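PDB 4D3D: imine reductase from Bacillus cereus, which catalyses the NADPH-dependent, S-selective reduction of the cyclic imine 2-methylpyrroline and belongs to the family of reductive aminase-like oxidoreductases. Local coordinates for residues L110-P115 against Y186-M191; T265-E268 against D272-L275. All blocks are in the same frame, centred on the assembly; numbering follows the deposited sequence. Where two conformers were deposited one is given.

How the contacts relate
Contact 1 and contact 2 come in series along the chain and illustrate how a dimeric imine reductase joins its parts. In contact 1 the loop after strand 106-109 of the Rossmann-type domain meets helix 182-210, the long helix that leads from that domain into the helical C-terminal one. Contact 2 closes the turn between helices 252-268 and 274-288, wholly within the C-terminal domain. Their centres lie 30 Å apart and their nearest atoms about 12 Å, so they do not touch within one chain. The second subunit brings them together: Thr114 bonds to Glu268 of the other copy, and Gln188 packs on its Thr265.

Contact 1: residues L110-P115 against Y186-M191; sequences LSSDTP and YYQIQM
Gln188 reaches Ser112 and Asp113 because its CG stands anti to its own carbonyl carbon (chi1 -63°) and the chain then bends at chi2, so that the amide comes off helix 182-210 to meet the loop. Ser112 answers with OG anti to its backbone N, which turns the hydroxyl to the helix. NE2 of Gln188 is thereby shared between two oxygens. Its firmer bond goes to the backbone O of Asp113, 3.2 Å away with an N-H...O angle of 145°; NE2 sits well above the carbonyl plane, and the oxygen is itself tilted from the plane of the amide. The second, to OG of Ser112 at 3.1 Å, is weak, its N-H...O angle being 131°. CG of Gln188 also passes 3.8 Å from O of Asp113, while CE2 of Tyr187 approaches OG of Ser112 obliquely at 3.9 Å.

The carboxylate of Asp113 turns back on its own loop: OD1 accepts from N of Thr114 through its anti lone pair, at 2.8 Å. Thr114 is the N-cap of helix 115-127, its OG1 taking the N-H of Lys117 and also bonding to Glu268 of the second subunit. Packing of Gln188 on Thr265 of that subunit sets the contact at the dimer interface.

One amide nitrogen thus serves a main-chain carbonyl and a hydroxyl at once, a polar tie between the nucleotide-binding domain and the interdomain helix that rests on one moderate and one weak hydrogen bond, with no charge pair across the two segments.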
loop_
_atom_site.group_PDB
_atom_site.type_symbol
_atom_site.label_atom_id
_atom_site.label_comp_id
_atom_site.label_asym_id
_atom_site.label_seq_id
_atom_site.Cartn_x
_atom_site.Cartn_y
_atom_site.Cartn_z
ATOM N N LEU B 110 3.426 2.370 27.423
ATOM C CA LEU B 110 3.954 2.476 26.038
ATOM C C LEU B 110 4.159 1.166 25.310
ATOM O O LEU B 110 4.621 1.179 24.198
ATOM C CB LEU B 110 5.266 3.235 26.053
ATOM C CG LEU B 110 5.231 4.596 26.764
ATOM C CD1 LEU B 110 6.652 5.168 26.900
ATOM C CD2 LEU B 110 4.320 5.602 26.114
ATOM N N SER B 111 3.808 0.017 25.862
ATOM C CA SER B 111 3.996 -1.236 25.139
ATOM C C SER B 111 3.138 -1.238 23.853
ATOM O O SER B 111 1.959 -0.878 23.915
ATOM C CB SER B 111 3.559 -2.399 26.010
ATOM O OG SER B 111 4.380 -2.542 27.202
ATOM N N SER B 112 3.697 -1.695 22.729
ATOM C CA SER B 112 2.889 -1.956 21.509
ATOM C C SER B 112 2.130 -3.276 21.591
ATOM O O SER B 112 2.720 -4.371 21.775
ATOM C CB SER B 112 3.816 -1.880 20.249
ATOM O OG SER B 112 3.072 -2.050 19.055
ATOM N N ASP B 113 0.816 -3.170 21.488
ATOM C CA ASP B 113 -0.076 -4.266 21.507
ATOM C C ASP B 113 -1.418 -3.798 20.919
ATOM O O ASP B 113 -1.467 -2.745 20.208
ATOM C CB ASP B 113 -0.225 -4.856 22.966
ATOM C CG ASP B 113 -0.499 -6.360 22.970
ATOM O OD1 ASP B 113 -1.359 -6.972 22.222
ATOM O OD2 ASP B 113 0.142 -7.043 23.796
ATOM N N THR B 114 -2.403 -4.662 21.071
ATOM C CA THR B 114 -3.665 -4.494 20.497
ATOM C C THR B 114 -4.442 -3.402 21.316
ATOM O O THR B 114 -4.154 -3.101 22.506
ATOM C CB THR B 114 -4.453 -5.771 20.436
ATOM O OG1 THR B 114 -4.926 -6.193 21.734
ATOM C CG2 THR B 114 -3.653 -6.935 19.741
ATOM N N PRO B 115 -5.494 -2.895 20.688
ATOM C CA PRO B 115 -6.406 -1.991 21.407
ATOM C C PRO B 115 -7.030 -2.700 22.623
ATOM O O PRO B 115 -7.166 -2.079 23.667
ATOM C CB PRO B 115 -7.458 -1.711 20.334
ATOM C CG PRO B 115 -6.679 -1.760 19.018
ATOM C CD PRO B 115 -5.754 -2.921 19.214
ATOM N N TYR B 186 -4.840 3.377 16.067
ATOM C CA TYR B 186 -4.266 4.217 14.985
ATOM C C TYR B 186 -2.850 3.739 14.562
ATOM O O TYR B 186 -2.512 3.627 13.392
ATOM C CB TYR B 186 -4.222 5.664 15.348
ATOM C CG TYR B 186 -5.586 6.391 15.263
ATOM C CD1 TYR B 186 -6.478 6.407 16.317
ATOM C CD2 TYR B 186 -6.001 6.997 14.059
ATOM C CE1 TYR B 186 -7.720 7.041 16.227
ATOM C CE2 TYR B 186 -7.251 7.617 13.964
ATOM C CZ TYR B 186 -8.090 7.656 15.023
ATOM O OH TYR B 186 -9.311 8.329 14.915
ATOM N N TYR B 187 -2.022 3.356 15.557
ATOM C CA TYR B 187 -0.724 2.787 15.278
ATOM C C TYR B 187 -0.780 1.477 14.450
ATOM O O TYR B 187 -0.131 1.360 13.376
ATOM C CB TYR B 187 -0.034 2.515 16.630
ATOM C CG TYR B 187 1.442 2.167 16.408
ATOM C CD1 TYR B 187 2.416 3.151 16.307
ATOM C CD2 TYR B 187 1.802 0.852 16.256
ATOM C CE1 TYR B 187 3.745 2.809 16.072
ATOM C CE2 TYR B 187 3.116 0.487 16.044
ATOM C CZ TYR B 187 4.066 1.437 15.915
ATOM O OH TYR B 187 5.372 1.017 15.698
ATOM N N GLN B 188 -1.577 0.529 14.884
ATOM C CA GLN B 188 -1.611 -0.771 14.243
ATOM C C GLN B 188 -2.229 -0.719 12.843
ATOM O O GLN B 188 -1.740 -1.423 11.944
ATOM C CB GLN B 188 -2.382 -1.801 15.063
ATOM C CG GLN B 188 -1.788 -2.129 16.432
ATOM C CD GLN B 188 -0.337 -2.569 16.417
ATOM O OE1 GLN B 188 0.185 -2.962 15.392
ATOM N NE2 GLN B 188 0.343 -2.494 17.612
ATOM N N ILE B 189 -3.273 0.076 12.671
ATOM C CA ILE B 189 -3.917 0.130 11.292
ATOM C C ILE B 189 -2.944 0.857 10.297
ATOM O O ILE B 189 -2.917 0.497 9.115
ATOM C CB ILE B 189 -5.329 0.751 11.316
ATOM C CG1 ILE B 189 -5.328 2.201 11.700
ATOM C CG2 ILE B 189 -6.237 -0.129 12.175
ATOM C CD1 ILE B 189 -6.762 2.792 11.698
ATOM N N GLN B 190 -2.134 1.806 10.752
ATOM C CA GLN B 190 -1.112 2.395 9.868
ATOM C C GLN B 190 -0.023 1.353 9.525
ATOM O O GLN B 190 0.489 1.277 8.364
ATOM C CB GLN B 190 -0.502 3.657 10.489
ATOM C CG GLN B 190 -1.367 4.913 10.408
ATOM C CD GLN B 190 -0.558 6.135 10.849
ATOM O OE1 GLN B 190 -0.395 7.147 10.114
ATOM N NE2 GLN B 190 0.100 5.965 11.967
ATOM N N MET B 191 0.333 0.480 10.482
ATOM C CA MET B 191 1.274 -0.568 10.188
ATOM C C MET B 191 0.754 -1.644 9.258
ATOM O O MET B 191 1.548 -2.218 8.506
ATOM C CB MET B 191 1.902 -1.213 11.486
ATOM C CG MET B 191 2.700 -0.230 12.320
ATOM S SD MET B 191 3.919 0.766 11.442
ATOM C CE MET B 191 5.014 -0.510 10.966
#

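Contact 2: residues T265-E268 against D272-L275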
loop_
_atom_site.group_PDB
_atom_site.type_symbol
_atom_site.label_atom_id
_atom_site.label_comp_id
_atom_site.label_asym_id
_atom_site.label_seq_id
_atom_site.Cartn_x
_atom_site.Cartn_y
_atom_site.Cartn_z
ATOM N N THR B 265 1.396 -12.340 -14.636
ATOM C CA THR B 265 2.649 -11.669 -14.841
ATOM C C THR B 265 3.664 -12.253 -13.841
ATOM O O THR B 265 4.836 -12.525 -14.164
ATOM C CB THR B 265 2.514 -10.154 -14.713
ATOM O OG1 THR B 265 1.643 -9.678 -15.756
ATOM C CG2 THR B 265 3.843 -9.451 -14.809
ATOM N N THR B 266 3.171 -12.408 -12.605
ATOM C CA THR B 266 4.001 -12.973 -11.515
ATOM C C THR B 266 4.436 -14.393 -11.846
ATOM O O THR B 266 5.649 -14.656 -11.734
ATOM C CB THR B 266 3.198 -12.940 -10.194
ATOM O OG1 THR B 266 2.771 -11.579 -9.889
ATOM C CG2 THR B 266 4.092 -13.414 -8.996
ATOM N N GLN B 267 3.512 -15.269 -12.242
ATOM C CA GLN B 267 3.796 -16.674 -12.534
ATOM C C GLN B 267 4.749 -16.798 -13.686
ATOM O O GLN B 267 5.708 -17.581 -13.607
ATOM C CB GLN B 267 2.571 -17.423 -12.920
ATOM C CG GLN B 267 1.595 -17.674 -11.861
ATOM C CD GLN B 267 0.248 -18.157 -12.404
ATOM O OE1 GLN B 267 -0.263 -17.673 -13.417
ATOM N NE2 GLN B 267 -0.356 -19.083 -11.691
ATOM N N GLU B 268 4.563 -15.985 -14.734
ATOM C CA GLU B 268 5.466 -15.975 -15.912
ATOM C C GLU B 268 6.880 -15.581 -15.560
ATOM O O GLU B 268 7.822 -16.042 -16.204
ATOM C CB GLU B 268 5.019 -14.889 -16.967
ATOM C CG GLU B 268 3.868 -15.234 -17.777
ATOM C CD GLU B 268 3.512 -13.968 -18.661
ATOM O OE1 GLU B 268 4.278 -12.862 -18.681
ATOM O OE2 GLU B 268 2.486 -14.168 -19.277
ATOM N N ASP B 272 7.254 -15.594 -6.505
ATOM C CA ASP B 272 6.293 -16.195 -5.552
ATOM C C ASP B 272 4.923 -15.564 -5.700
ATOM O O ASP B 272 4.775 -14.361 -5.712
ATOM C CB ASP B 272 6.777 -15.974 -4.107
ATOM C CG ASP B 272 5.965 -16.792 -3.069
ATOM O OD1 ASP B 272 6.132 -18.021 -3.005
ATOM O OD2 ASP B 272 5.246 -16.159 -2.301
ATOM N N ILE B 273 3.939 -16.431 -5.774
ATOM C CA ILE B 273 2.551 -16.080 -6.061
ATOM C C ILE B 273 1.704 -15.720 -4.813
ATOM O O ILE B 273 0.622 -15.218 -4.944
ATOM C CB ILE B 273 1.873 -17.289 -6.766
ATOM C CG1 ILE B 273 0.791 -16.800 -7.622
ATOM C CG2 ILE B 273 1.369 -18.389 -5.842
ATOM C CD1 ILE B 273 1.454 -16.225 -8.847
ATOM N N ALA B 274 2.169 -16.030 -3.589
ATOM C CA ALA B 274 1.265 -15.972 -2.443
ATOM C C ALA B 274 0.600 -14.640 -2.235
ATOM O O ALA B 274 -0.629 -14.628 -1.952
ATOM C CB ALA B 274 2.028 -16.325 -1.156
ATOM N N LEU B 275 1.334 -13.539 -2.369
ATOM C CA LEU B 275 0.775 -12.219 -2.065
ATOM C C LEU B 275 -0.317 -11.805 -3.071
ATOM O O LEU B 275 -1.479 -11.536 -2.730
ATOM C CB LEU B 275 1.833 -11.151 -1.907
ATOM C CG LEU B 275 1.436 -9.746 -1.491
ATOM C CD1 LEU B 275 0.756 -9.789 -0.123
ATOM C CD2 LEU B 275 2.611 -8.746 -1.459
#
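The side chain of Ile273 crosses those of Thr266 and Gln267 obliquely, and its terminal methyl does nearly all the touching. CD1 lies 3.9 Å from CG2 of Thr266. Its distance to CG of Gln267, 3.3 Å, is shorter than usual for two saturated carbons, and the exact value is doubtful. With CG1 anti to the backbone N (chi1 -152°, well short of a fully staggered angle), Ile273 swings the end of its chain back to the last turn of helix 252-268, although its CB does not point there.

Thr266 divides its two branches. Its methyl CG2 faces the turn and rests 3.5 Å from the backbone O of Asp272; its OG1, anti to the carbonyl carbon (chi1 -57°), returns to the O of Val262 one helical turn earlier. Helix 182-210 also covers Thr266, through Ile207.

Asp272 itself points away from helix 252-268. Its OD2 takes the N-H of Ala274 in a weak capping bond of 3.3 Å at the entrance to helix 274-288.

No hydrogen bond spans the two segments, which meet through aliphatic carbons and one methyl-to-carbonyl contact. Polar partners lie elsewhere: OG1 of Thr266 bonds within its own helix, the carbonyl of Asp272 accepts from NE2 of His203 on helix 182-210, and the carboxylate of Asp272 serves both Ala274 N and, by a salt bridge from OD1, Arg285 of the second subunit.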